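Local coordinates for protein allantoin racemase (Pseudomonas fluorescens, PDB 5LG5) that catalyses the interconversion of the two enantiomers of allantoin and probably also racemises other 5-monosubstituted hydantoins, at residues E[1-5]-E[209-214]; E[35-39]-E[55-60]; E[76-82]-E[122-126]; E[104-110]-E[132-136]; E[113-117]-E[143-149]. All blocks are in the same frame, centred on the assembly; numbering follows the deposited sequence.

In the fold
The chain folds into two α/β halves, each with a four-stranded parallel sheet of order 2-1-3-4. Contacts 1 and 2 both involve the first sheet, contact 1 bringing helix 201-214 onto it, and touch where Val5 meets Leu35. Contacts 4 and 5 lie toward the two ends of strand 110-114 in the second half, their centres about 22 Å apart. Contact 3, closest to the middle of the chain, joins the halves; its centre is about 16 Å from those of contacts 2 and 5, and its Ile123 touches Thr114 of contact 5. As in related racemases, the active site probably lies between the halves. Contacts 2, 3 and 5 also meet the third subunit, contacts 1 and 4 the second.

Contact 1: residues E[1-5]-E[209-214]; sequences MRILV and AESLVR
Met1 and Ile3 touch Ala209, Glu210 and Val213 without any ring between them; the flat groups of the helix, the Glu210 carboxylate and the Arg214 guanidinium, find their polar partners elsewhere, and neither carries the contact by face or edge. Methyl groups, the Met1 thioether and the Glu210 methylenes do the touching. Met1 SD rests 3.8 Å from Glu210 CG and as near to its CA, the side chains crossing at about a right angle. A bend at the end of the methionine (chi3 71°) turns CE to Val213 CG1, 3.8 Å away, where the side chains meet tip to tip. Deeper in, Ile3 CD1 reaches Ala209 CB at 3.8 Å and presses at the same distance on Glu210 CG. This brings the start of strand 2-7, a central strand of the first parallel sheet, against the C-terminal part of helix 201-214, which follows the other sheet. Glu210 OE2 bonds to Thr30 OG1 and Ser27 N, while OE1 forms a salt bridge with Arg214 of the second subunit, and Arg214 returns one to Glu210 of that subunit. Glu210 is thus amphipathic: its methylenes serve the apolar seam, its carboxylate both the 27-30 loop of its own chain and the subunit interface.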
# COMPACT_ATOMS: atom_id res chain seq x y z
N MET E 1 15.72 -0.14 38.07
CA MET E 1 16.25 -0.19 36.72
C MET E 1 16.75 1.19 36.35
O MET E 1 16.30 2.20 36.92
CB MET E 1 15.17 -0.67 35.72
CG MET E 1 14.12 0.38 35.33
SD MET E 1 12.94 -0.22 34.09
CE MET E 1 11.96 -1.38 35.06
N ARG E 2 17.69 1.25 35.42
CA ARG E 2 18.18 2.53 34.92
C ARG E 2 17.92 2.68 33.43
O ARG E 2 18.29 1.82 32.62
CB ARG E 2 19.68 2.71 35.21
CG ARG E 2 20.24 3.99 34.59
CD ARG E 2 21.72 4.17 34.88
NE ARG E 2 21.94 4.53 36.28
CZ ARG E 2 22.63 3.78 37.14
NH1 ARG E 2 23.18 2.64 36.74
NH2 ARG E 2 22.77 4.19 38.40
N ILE E 3 17.27 3.79 33.07
CA ILE E 3 16.97 4.08 31.68
C ILE E 3 17.68 5.36 31.27
O ILE E 3 17.51 6.40 31.92
CB ILE E 3 15.45 4.25 31.45
CG1 ILE E 3 14.68 3.03 31.97
CG2 ILE E 3 15.13 4.48 29.99
CD1 ILE E 3 13.18 3.14 31.80
N LEU E 4 18.51 5.27 30.23
CA LEU E 4 19.12 6.46 29.63
C LEU E 4 18.08 7.10 28.73
O LEU E 4 17.41 6.42 27.96
CB LEU E 4 20.38 6.14 28.81
CG LEU E 4 21.72 5.76 29.46
CD1 LEU E 4 21.59 5.29 30.89
CD2 LEU E 4 22.49 4.76 28.61
N VAL E 5 17.93 8.41 28.88
CA VAL E 5 17.07 9.20 28.04
C VAL E 5 17.97 10.19 27.33
O VAL E 5 18.49 11.12 27.94
CB VAL E 5 16.01 9.89 28.88
CG1 VAL E 5 15.04 10.66 27.99
CG2 VAL E 5 15.26 8.84 29.69
N ALA E 209 9.67 1.57 27.80
CA ALA E 209 10.96 1.00 28.20
C ALA E 209 10.86 0.20 29.50
O ALA E 209 11.40 -0.91 29.60
CB ALA E 209 12.03 2.11 28.32
N GLU E 210 10.19 0.78 30.50
CA GLU E 210 9.98 0.08 31.78
C GLU E 210 9.26 -1.22 31.54
O GLU E 210 9.59 -2.26 32.13
CB GLU E 210 9.15 0.92 32.74
CG GLU E 210 9.90 2.03 33.45
CD GLU E 210 9.00 2.80 34.39
OE1 GLU E 210 7.77 2.68 34.21
OE2 GLU E 210 9.50 3.52 35.28
N SER E 211 8.24 -1.15 30.68
CA SER E 211 7.43 -2.32 30.38
C SER E 211 8.27 -3.44 29.78
O SER E 211 8.18 -4.60 30.19
CB SER E 211 6.31 -1.93 29.43
OG SER E 211 5.47 -0.98 30.06
N LEU E 212 9.11 -3.09 28.80
CA LEU E 212 9.96 -4.06 28.12
C LEU E 212 10.91 -4.72 29.11
O LEU E 212 11.10 -5.94 29.08
CB LEU E 212 10.72 -3.39 26.96
CG LEU E 212 9.86 -2.89 25.79
CD1 LEU E 212 10.73 -2.15 24.75
CD2 LEU E 212 9.10 -4.07 25.13
N VAL E 213 11.51 -3.91 29.98
CA VAL E 213 12.38 -4.45 31.02
C VAL E 213 11.58 -5.38 31.94
O VAL E 213 12.01 -6.52 32.21
CB VAL E 213 13.06 -3.34 31.84
CG1 VAL E 213 13.87 -3.94 33.00
CG2 VAL E 213 13.96 -2.49 30.95
N ARG E 214 10.41 -4.92 32.39
CA ARG E 214 9.57 -5.73 33.28
C ARG E 214 9.14 -7.05 32.69
O ARG E 214 8.98 -8.03 33.42
CB ARG E 214 8.31 -4.98 33.72
CG ARG E 214 8.52 -3.96 34.82
CD ARG E 214 7.20 -3.67 35.51
NE ARG E 214 6.34 -2.79 34.73
CZ ARG E 214 5.03 -2.97 34.52
NH1 ARG E 214 4.39 -4.03 35.02
NH2 ARG E 214 4.37 -2.09 33.79

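Contact 2: residues E[35-39]-E[55-60]; sequences LTPYF and IAVMDR
The Tyr38 ring and the Arg60 guanidinium are nearly parallel, 14° apart, but offset, and the two side chains cross at about a right angle. Arg60 CD stands over the middle of the phenol ring, 3.6 Å from its centroid in a CH-pi contact, and Tyr38 OH lies over the guanidinium, 3.3 Å from Arg60 CZ. The opposite guanidinium face takes Leu35, whose CD2 is 3.6 Å from Arg60 NH2. Thr36 O sits at the guanidinium edge. The arginine gets there by leaving the helix with CG anti to its own N (chi1 -167°) and bending at chi2. A methionine in place of Arg60 would probably leave the Tyr38 hydroxyl end without its flat partner and the ring freer to turn. Further back along helix 47-63, Ala56 CB meets the Phe39 face, 3.9 Å from its centroid, while Asp59 OD1 approaches the ring edge, 3.5 Å from Phe39 CE1. Pro37 CB packs on Ala56 CB, and CG lies more loosely by Val57 CG2. CH-pi contacts and the guanidinium laid against Tyr38 thus fasten the loop after strand 31-35 to its helix, together with one water that takes the Tyr38 N-H at 2.7 Å and donates to Ala56 O and Asp59 OD1, satisfying all three.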
# COMPACT_ATOMS: atom_id res chain seq x y z
N LEU E 35 21.02 12.12 29.08
CA LEU E 35 22.32 12.32 28.44
C LEU E 35 22.25 13.30 27.28
O LEU E 35 21.30 13.28 26.49
CB LEU E 35 22.89 10.98 27.96
CG LEU E 35 23.11 9.91 29.03
CD1 LEU E 35 23.67 8.68 28.37
CD2 LEU E 35 24.06 10.44 30.12
N THR E 36 23.26 14.16 27.19
CA THR E 36 23.42 15.06 26.06
C THR E 36 24.60 14.57 25.25
O THR E 36 25.67 14.32 25.81
CB THR E 36 23.67 16.51 26.54
OG1 THR E 36 22.61 16.92 27.42
CG2 THR E 36 23.75 17.46 25.35
N PRO E 37 24.43 14.41 23.92
CA PRO E 37 25.54 13.91 23.09
C PRO E 37 26.75 14.83 23.16
O PRO E 37 26.57 16.02 23.43
CB PRO E 37 24.96 13.95 21.67
CG PRO E 37 23.47 13.85 21.87
CD PRO E 37 23.20 14.62 23.14
N TYR E 38 27.95 14.32 22.90
CA TYR E 38 29.17 15.12 23.00
C TYR E 38 29.32 16.05 21.80
O TYR E 38 30.12 16.99 21.83
CB TYR E 38 30.40 14.23 23.10
CG TYR E 38 30.48 13.39 24.35
CD1 TYR E 38 30.97 12.09 24.29
CD2 TYR E 38 30.09 13.90 25.58
CE1 TYR E 38 31.05 11.32 25.42
CE2 TYR E 38 30.16 13.12 26.73
CZ TYR E 38 30.65 11.83 26.63
OH TYR E 38 30.74 11.03 27.75
N PHE E 39 28.58 15.76 20.73
CA PHE E 39 28.59 16.63 19.55
C PHE E 39 27.25 16.61 18.83
O PHE E 39 26.32 15.90 19.23
CB PHE E 39 29.74 16.27 18.61
CG PHE E 39 29.64 14.89 18.04
CD1 PHE E 39 30.13 13.80 18.75
CD2 PHE E 39 29.07 14.68 16.79
CE1 PHE E 39 30.05 12.52 18.22
CE2 PHE E 39 28.99 13.41 16.24
CZ PHE E 39 29.48 12.32 16.96
N ILE E 55 24.68 9.42 14.92
CA ILE E 55 26.02 8.99 15.33
C ILE E 55 26.38 9.54 16.69
O ILE E 55 26.99 8.86 17.51
CB ILE E 55 27.09 9.46 14.32
CG1 ILE E 55 26.89 8.73 13.00
CG2 ILE E 55 28.48 9.12 14.82
CD1 ILE E 55 26.78 7.25 13.23
N ALA E 56 26.02 10.80 16.91
CA ALA E 56 26.27 11.46 18.19
C ALA E 56 25.62 10.70 19.34
O ALA E 56 26.26 10.48 20.37
CB ALA E 56 25.76 12.89 18.15
N VAL E 57 24.37 10.30 19.15
CA VAL E 57 23.62 9.59 20.19
C VAL E 57 24.25 8.23 20.45
O VAL E 57 24.46 7.83 21.60
CB VAL E 57 22.12 9.44 19.81
CG1 VAL E 57 21.42 8.42 20.69
CG2 VAL E 57 21.41 10.81 19.89
N MET E 58 24.56 7.51 19.37
CA MET E 58 25.23 6.22 19.48
C MET E 58 26.55 6.34 20.23
O MET E 58 26.85 5.57 21.15
CB MET E 58 25.45 5.63 18.08
CG MET E 58 24.21 5.01 17.45
SD MET E 58 24.57 4.28 15.83
CE MET E 58 23.77 5.50 14.81
N ASP E 59 27.32 7.35 19.84
CA ASP E 59 28.58 7.68 20.52
C ASP E 59 28.38 7.92 22.02
O ASP E 59 29.08 7.35 22.87
CB ASP E 59 29.19 8.92 19.84
CG ASP E 59 30.48 9.38 20.50
OD1 ASP E 59 30.52 10.49 21.09
OD2 ASP E 59 31.47 8.63 20.39
N ARG E 60 27.39 8.74 22.35
CA ARG E 60 27.13 9.13 23.74
C ARG E 60 26.74 7.95 24.61
O ARG E 60 27.14 7.83 25.77
CB ARG E 60 26.02 10.19 23.79
CG ARG E 60 25.86 10.90 25.13
CD ARG E 60 27.17 11.48 25.65
NE ARG E 60 27.18 11.71 27.10
CZ ARG E 60 27.46 10.80 28.03
NH1 ARG E 60 27.73 9.54 27.69
NH2 ARG E 60 27.45 11.14 29.30
O HOH W 1 28.23 12.11 21.45

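Contact 3: residues E[76-82]-E[122-126]; sequences YGEHGRE and LIEDR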
# COMPACT_ATOMS: atom_id res chain seq x y z
N TYR E 76 12.29 13.60 17.97
CA TYR E 76 11.19 13.22 17.10
C TYR E 76 11.53 13.20 15.62
O TYR E 76 11.83 14.24 15.02
CB TYR E 76 9.95 14.07 17.39
CG TYR E 76 8.69 13.27 17.24
CD1 TYR E 76 8.08 12.69 18.35
CD2 TYR E 76 8.14 13.01 15.98
CE1 TYR E 76 6.93 11.92 18.22
CE2 TYR E 76 7.00 12.25 15.84
CZ TYR E 76 6.39 11.71 16.96
OH TYR E 76 5.25 10.94 16.81
N GLY E 77 11.54 12.00 15.04
CA GLY E 77 11.73 11.85 13.61
C GLY E 77 13.19 11.81 13.17
O GLY E 77 13.49 12.04 12.00
N GLU E 78 14.09 11.57 14.12
CA GLU E 78 15.51 11.42 13.79
C GLU E 78 15.95 9.99 13.53
O GLU E 78 15.31 9.03 13.96
CB GLU E 78 16.44 12.04 14.84
CG GLU E 78 16.44 13.54 14.82
CD GLU E 78 15.17 14.14 15.36
OE1 GLU E 78 14.62 13.55 16.32
OE2 GLU E 78 14.73 15.19 14.83
N HIS E 79 17.08 9.88 12.85
CA HIS E 79 17.68 8.60 12.57
C HIS E 79 18.43 8.11 13.79
O HIS E 79 18.67 8.87 14.74
CB HIS E 79 18.65 8.73 11.41
CG HIS E 79 17.99 8.96 10.08
ND1 HIS E 79 17.23 8.00 9.46
CD2 HIS E 79 18.03 10.02 9.24
CE1 HIS E 79 16.80 8.47 8.29
NE2 HIS E 79 17.27 9.69 8.15
N GLY E 80 18.81 6.83 13.75
CA GLY E 80 19.77 6.29 14.68
C GLY E 80 19.33 5.12 15.53
O GLY E 80 20.16 4.32 15.95
N ARG E 81 18.02 5.01 15.77
CA ARG E 81 17.49 3.95 16.62
C ARG E 81 18.03 2.57 16.26
O ARG E 81 18.46 1.81 17.13
CB ARG E 81 15.95 3.91 16.59
CG ARG E 81 15.39 2.56 17.06
CD ARG E 81 13.90 2.47 16.98
NE ARG E 81 13.38 2.64 15.62
CZ ARG E 81 13.44 1.73 14.65
NH1 ARG E 81 14.01 0.55 14.85
NH2 ARG E 81 12.91 2.00 13.47
N GLU E 82 18.02 2.25 14.96
CA GLU E 82 18.44 0.94 14.50
C GLU E 82 19.89 0.65 14.84
O GLU E 82 20.24 -0.49 15.13
CB GLU E 82 18.25 0.80 12.98
CG GLU E 82 16.85 1.05 12.46
CD GLU E 82 16.67 2.47 11.93
OE1 GLU E 82 17.30 3.41 12.47
OE2 GLU E 82 15.95 2.63 10.92
N LEU E 122 10.58 14.07 7.24
CA LEU E 122 11.46 13.20 8.01
C LEU E 122 10.62 12.34 8.97
O LEU E 122 10.84 11.13 9.11
CB LEU E 122 12.48 14.03 8.81
CG LEU E 122 13.58 14.87 8.13
CD1 LEU E 122 14.96 14.65 8.74
CD2 LEU E 122 13.60 14.74 6.63
N ILE E 123 9.68 12.98 9.66
CA ILE E 123 8.79 12.25 10.58
C ILE E 123 7.90 11.26 9.82
O ILE E 123 7.74 10.11 10.24
CB ILE E 123 7.95 13.23 11.41
CG1 ILE E 123 8.90 14.07 12.27
CG2 ILE E 123 6.90 12.50 12.26
CD1 ILE E 123 8.26 15.31 12.87
N GLU E 124 7.34 11.71 8.71
CA GLU E 124 6.54 10.84 7.85
C GLU E 124 7.36 9.61 7.45
O GLU E 124 6.87 8.48 7.53
CB GLU E 124 6.07 11.60 6.61
CG GLU E 124 5.01 12.67 6.89
CD GLU E 124 4.73 13.54 5.69
OE1 GLU E 124 5.58 13.54 4.76
OE2 GLU E 124 3.69 14.24 5.69
N ASP E 125 8.61 9.81 7.05
CA ASP E 125 9.45 8.68 6.66
C ASP E 125 9.74 7.71 7.83
O ASP E 125 9.64 6.50 7.66
CB ASP E 125 10.76 9.17 6.01
CG ASP E 125 10.58 9.69 4.58
OD1 ASP E 125 11.53 10.31 4.05
OD2 ASP E 125 9.50 9.50 3.97
N ARG E 126 10.05 8.24 9.01
CA ARG E 126 10.32 7.38 10.17
C ARG E 126 9.09 6.55 10.61
O ARG E 126 9.23 5.40 11.02
CB ARG E 126 10.87 8.19 11.36
CG ARG E 126 12.27 8.81 11.14
CD ARG E 126 13.33 7.78 10.73
NE ARG E 126 13.65 6.84 11.81
CZ ARG E 126 14.51 5.82 11.68
NH1 ARG E 126 15.11 5.60 10.53
NH2 ARG E 126 14.77 5.02 12.72
O HOH W 2 11.43 4.28 12.10
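Arg126 points its CB at the segment 76-82, and CG comes down 3.6 Å from Gly77 O. Bends at chi2 and chi3 carry the chain along this backbone, CD passing Glu78 O and His79 ND1, and NE lying 3.5 Å from Glu78 O at an angle too poor for a hydrogen bond. The guanidinium meets Glu82 end-on, NH2 giving a hydrogen bond to OE1 (3.0 Å) and NH1 one to OE2 (3.1 Å). The planes are 71° apart, and OE1 is met from above the carboxylate plane. His79 CA lies over one guanidinium face, and over the other a water that bonds Arg81 NH2 to Arg126 O. With an alanine here, the buried Glu82 carboxylate is likely to lose its two-nitrogen grip, keeping the bond of OE1 to Tyr51 of the third subunit. The loop leads from strand 70-74 of one parallel sheet through the N-cap Gly80 into helix 81-87; helix 120-129 belongs to the other half, so this salt bridge spans the two α/β units. Gly77, at positive phi, passes so close that a CB would clash with Ile123 CG1. Beside it Ile123 CG2 meets the edge of the Tyr76 ring, 3.6 Å from CE2.

Contact 4: residues E[104-110]-E[132-136]; sequences MFLGHAY and LYQRC
Arg135 folds back through bends at chi2 (-126°) and chi3 to bring its guanidinium into the loop 104-108, while Tyr110, with CG between its backbone N and carbonyl carbon (chi1 71°), swings its ring across to Cys136 and Leu132. Inside the loop Arg135 NE bonds to His108 O at 3.0 Å, approaching from above the carbonyl plane. NH2 points between Met104 O and Gly107 O, at 2.5 Å and 2.4 Å; these lengths are shorter than ordinary bonds, so the exact placing of that nitrogen is doubtful. Met104 lays CB and CG over one guanidinium face and carries SD on to Leu132 CD2, 3.7 Å away. NH1 is taken by Ala130 O of the second subunit. Beside the arginine the backbones begin a parallel pairing: Tyr110 N bonds to Arg135 O at 2.8 Å, and Tyr110 bridges to Cys136, where strands 110-114 and 136-141 start side by side. A type I turn from Tyr133 to Cys136 leads into the second strand. Over one face of the Tyr110 ring Cys136 CA makes a CH-pi contact, 3.9 Å from the centroid, and SG lies obliquely to the ring as a sulfur-aromatic contact. Leu132 O lies in the ring plane and accepts the Tyr110 hydroxyl over a modelled distance so short, 2.5 Å from OH to O, that its exact length is doubtful. The arginine is thus bonded to His108 O and appears to gather Met104 O and Gly107 O as well, oxygens its positive charge would suit; the tyrosine ties the start of strand 110-114 to the turn before strand 136-141.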
# COMPACT_ATOMS: atom_id res chain seq x y z
N MET E 104 -2.11 5.14 19.23
CA MET E 104 -2.93 4.20 18.48
C MET E 104 -3.86 3.36 19.36
O MET E 104 -4.85 2.81 18.88
CB MET E 104 -2.06 3.33 17.58
CG MET E 104 -1.59 4.05 16.30
SD MET E 104 -0.24 3.19 15.49
CE MET E 104 -0.91 1.52 15.43
N PHE E 105 -3.54 3.26 20.65
CA PHE E 105 -4.46 2.60 21.57
C PHE E 105 -5.64 3.49 21.96
O PHE E 105 -6.62 3.02 22.54
CB PHE E 105 -3.74 2.09 22.83
CG PHE E 105 -2.85 0.89 22.56
CD1 PHE E 105 -1.47 1.03 22.45
CD2 PHE E 105 -3.41 -0.38 22.41
CE1 PHE E 105 -0.67 -0.07 22.20
CE2 PHE E 105 -2.60 -1.49 22.16
CZ PHE E 105 -1.24 -1.34 22.05
N LEU E 106 -5.57 4.77 21.61
CA LEU E 106 -6.49 5.76 22.17
C LEU E 106 -7.51 6.30 21.19
O LEU E 106 -8.47 6.95 21.61
CB LEU E 106 -5.70 6.93 22.77
CG LEU E 106 -4.72 6.56 23.88
CD1 LEU E 106 -4.01 7.81 24.39
CD2 LEU E 106 -5.44 5.87 25.03
N GLY E 107 -7.30 6.08 19.90
CA GLY E 107 -8.18 6.64 18.89
C GLY E 107 -8.02 6.01 17.53
O GLY E 107 -7.09 5.24 17.30
N HIS E 108 -8.94 6.33 16.62
CA HIS E 108 -8.92 5.71 15.31
C HIS E 108 -7.76 6.23 14.45
O HIS E 108 -7.22 5.52 13.62
CB HIS E 108 -10.25 5.94 14.60
CG HIS E 108 -10.40 5.13 13.35
ND1 HIS E 108 -10.25 5.68 12.09
CD2 HIS E 108 -10.65 3.81 13.16
CE1 HIS E 108 -10.43 4.73 11.19
NE2 HIS E 108 -10.68 3.60 11.81
N ALA E 109 -7.37 7.48 14.70
CA ALA E 109 -6.29 8.11 13.95
C ALA E 109 -5.58 9.12 14.84
O ALA E 109 -6.21 9.73 15.72
CB ALA E 109 -6.85 8.79 12.68
N TYR E 110 -4.27 9.28 14.64
CA TYR E 110 -3.49 10.26 15.40
C TYR E 110 -2.83 11.26 14.45
O TYR E 110 -2.60 10.95 13.28
CB TYR E 110 -2.44 9.59 16.31
CG TYR E 110 -1.29 8.98 15.53
CD1 TYR E 110 -1.33 7.66 15.11
CD2 TYR E 110 -0.16 9.73 15.20
CE1 TYR E 110 -0.31 7.10 14.39
CE2 TYR E 110 0.88 9.17 14.48
CZ TYR E 110 0.80 7.86 14.08
OH TYR E 110 1.81 7.30 13.37
N LEU E 132 4.06 2.46 11.49
CA LEU E 132 3.11 3.12 12.39
C LEU E 132 2.38 4.26 11.72
O LEU E 132 1.67 5.02 12.38
CB LEU E 132 3.81 3.62 13.66
CG LEU E 132 4.34 2.57 14.63
CD1 LEU E 132 5.20 3.21 15.69
CD2 LEU E 132 3.18 1.82 15.29
N TYR E 133 2.57 4.40 10.41
CA TYR E 133 2.00 5.53 9.68
C TYR E 133 0.55 5.34 9.20
O TYR E 133 -0.15 6.32 8.92
CB TYR E 133 2.90 5.93 8.51
CG TYR E 133 2.52 7.27 7.94
CD1 TYR E 133 2.78 8.45 8.63
CD2 TYR E 133 1.86 7.36 6.71
CE1 TYR E 133 2.42 9.68 8.12
CE2 TYR E 133 1.49 8.59 6.19
CZ TYR E 133 1.77 9.74 6.90
OH TYR E 133 1.41 10.96 6.37
N GLN E 134 0.10 4.10 9.11
CA GLN E 134 -1.26 3.82 8.63
C GLN E 134 -2.35 4.55 9.40
O GLN E 134 -3.33 5.00 8.81
CB GLN E 134 -1.53 2.32 8.66
CG GLN E 134 -0.51 1.60 7.80
CD GLN E 134 -0.96 1.46 6.38
OE1 GLN E 134 -0.16 1.61 5.45
NE2 GLN E 134 -2.23 1.13 6.19
N ARG E 135 -2.20 4.68 10.71
CA ARG E 135 -3.22 5.36 11.50
C ARG E 135 -2.87 6.83 11.75
O ARG E 135 -3.49 7.52 12.57
CB ARG E 135 -3.49 4.59 12.79
CG ARG E 135 -3.74 3.11 12.51
CD ARG E 135 -5.03 2.61 13.10
NE ARG E 135 -5.38 3.31 14.33
CZ ARG E 135 -5.26 2.77 15.54
NH1 ARG E 135 -4.76 1.53 15.68
NH2 ARG E 135 -5.61 3.46 16.62
N CYS E 136 -1.87 7.31 11.03
CA CYS E 136 -1.52 8.72 11.15
C CYS E 136 -2.40 9.57 10.23
O CYS E 136 -2.36 9.43 9.00
CB CYS E 136 -0.03 8.93 10.85
SG CYS E 136 0.49 10.64 11.06

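Contact 5: residues E[113-117]-E[143-149]; sequences VTTLD and GMAVLEL
This is a meeting of two connections beyond the ends of neighbouring parallel strands in an α/β fold: residues 113-117 run from the end of strand 110-114 into the loop before helix 120-129, while residues 143-149 pass from the loop after strand 136-141 into helix 148-151. Backbone bonding continues a little past the sheet. Gly143 N gives a hydrogen bond to Thr115 O at 2.7 Å, and Met144 N adds a weak one to the same oxygen. Gly143 has phi 95° and psi 9°, where a CB would jam against the preceding carbonyl, which by itself calls for glycine at this point of the loop. The Thr115 side chain then enters the other loop. Its CB lies 3.1 Å from Met144 O, and its methyl CG2, placed beside the backbone N by chi1 (45°), packs on Val146 CG2 at 3.8 Å and on Leu149 CD1 at 4.1 Å. The hydroxyl turns back to the last strand residue, giving a weak hydrogen bond to Thr114 OG1, which also bonds to Gly179 O. Arg229 of the third subunit packs on both Leu116 and Ala145, placing this patch at a subunit interface. Leu116 lies alongside the backbone of 143-145, its CD2 3.8 Å from Met144 C and 3.7 Å from Ala145 N. That same nitrogen donates within its own segment to Glu148 OE1 at 2.8 Å, the carboxylate oxygen met nearly along its C-O direction.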
# COMPACT_ATOMS: atom_id res chain seq x y z
N VAL E 113 2.13 16.87 15.74
CA VAL E 113 2.41 18.28 15.55
C VAL E 113 3.87 18.50 15.82
O VAL E 113 4.35 18.25 16.93
CB VAL E 113 1.58 19.20 16.48
CG1 VAL E 113 2.03 20.64 16.29
CG2 VAL E 113 0.09 19.04 16.20
N THR E 114 4.61 18.94 14.81
CA THR E 114 6.04 19.14 15.00
C THR E 114 6.36 20.62 14.91
O THR E 114 5.46 21.47 14.98
CB THR E 114 6.89 18.29 14.00
OG1 THR E 114 8.29 18.37 14.33
CG2 THR E 114 6.68 18.73 12.56
N THR E 115 7.65 20.91 14.77
CA THR E 115 8.19 22.26 14.77
C THR E 115 8.19 22.87 13.38
O THR E 115 7.27 23.61 13.01
CB THR E 115 9.64 22.22 15.27
OG1 THR E 115 10.32 21.13 14.63
CG2 THR E 115 9.66 22.03 16.78
N LEU E 116 9.23 22.56 12.61
CA LEU E 116 9.40 23.11 11.28
C LEU E 116 8.80 22.23 10.19
O LEU E 116 8.77 20.99 10.29
CB LEU E 116 10.87 23.35 11.00
CG LEU E 116 11.51 24.42 11.91
CD1 LEU E 116 12.94 24.69 11.47
CD2 LEU E 116 10.69 25.69 11.91
N ASP E 117 8.33 22.88 9.14
CA ASP E 117 7.78 22.20 7.99
C ASP E 117 8.79 21.24 7.36
O ASP E 117 8.44 20.16 6.91
CB ASP E 117 7.31 23.23 6.96
CG ASP E 117 6.90 22.60 5.66
OD1 ASP E 117 5.87 21.88 5.64
OD2 ASP E 117 7.64 22.78 4.66
N GLY E 143 5.44 25.62 12.84
CA GLY E 143 6.12 26.71 12.16
C GLY E 143 7.11 27.42 13.08
O GLY E 143 7.67 28.46 12.73
N MET E 144 7.32 26.85 14.25
CA MET E 144 8.24 27.42 15.22
C MET E 144 9.43 26.49 15.39
O MET E 144 9.25 25.27 15.50
CB MET E 144 7.56 27.58 16.58
CG MET E 144 6.14 28.07 16.52
SD MET E 144 5.95 29.66 17.35
CE MET E 144 6.79 30.73 16.19
N ALA E 145 10.64 27.04 15.38
CA ALA E 145 11.84 26.23 15.58
C ALA E 145 11.87 25.64 16.98
O ALA E 145 11.21 26.16 17.90
CB ALA E 145 13.10 27.04 15.31
N VAL E 146 12.62 24.55 17.15
CA VAL E 146 12.74 23.86 18.43
C VAL E 146 13.09 24.80 19.58
O VAL E 146 12.45 24.77 20.63
CB VAL E 146 13.79 22.72 18.36
CG1 VAL E 146 13.96 22.09 19.73
CG2 VAL E 146 13.38 21.66 17.33
N LEU E 147 14.09 25.65 19.39
CA LEU E 147 14.56 26.51 20.47
C LEU E 147 13.57 27.62 20.80
O LEU E 147 13.58 28.16 21.90
CB LEU E 147 15.93 27.11 20.14
CG LEU E 147 17.07 26.11 19.89
CD1 LEU E 147 18.33 26.85 19.51
CD2 LEU E 147 17.30 25.26 21.13
N GLU E 148 12.70 27.92 19.84
CA GLU E 148 11.70 28.96 20.00
C GLU E 148 10.65 28.53 21.02
O GLU E 148 9.89 29.35 21.53
CB GLU E 148 11.05 29.26 18.64
CG GLU E 148 11.28 30.67 18.09
CD GLU E 148 10.87 30.79 16.62
OE1 GLU E 148 10.79 29.75 15.92
OE2 GLU E 148 10.63 31.93 16.15
N LEU E 149 10.61 27.23 21.33
CA LEU E 149 9.61 26.72 22.25
C LEU E 149 9.83 27.29 23.63
O LEU E 149 8.88 27.65 24.31
CB LEU E 149 9.62 25.18 22.34
CG LEU E 149 9.13 24.22 21.25
CD1 LEU E 149 9.31 24.75 19.85
CD2 LEU E 149 9.81 22.87 21.40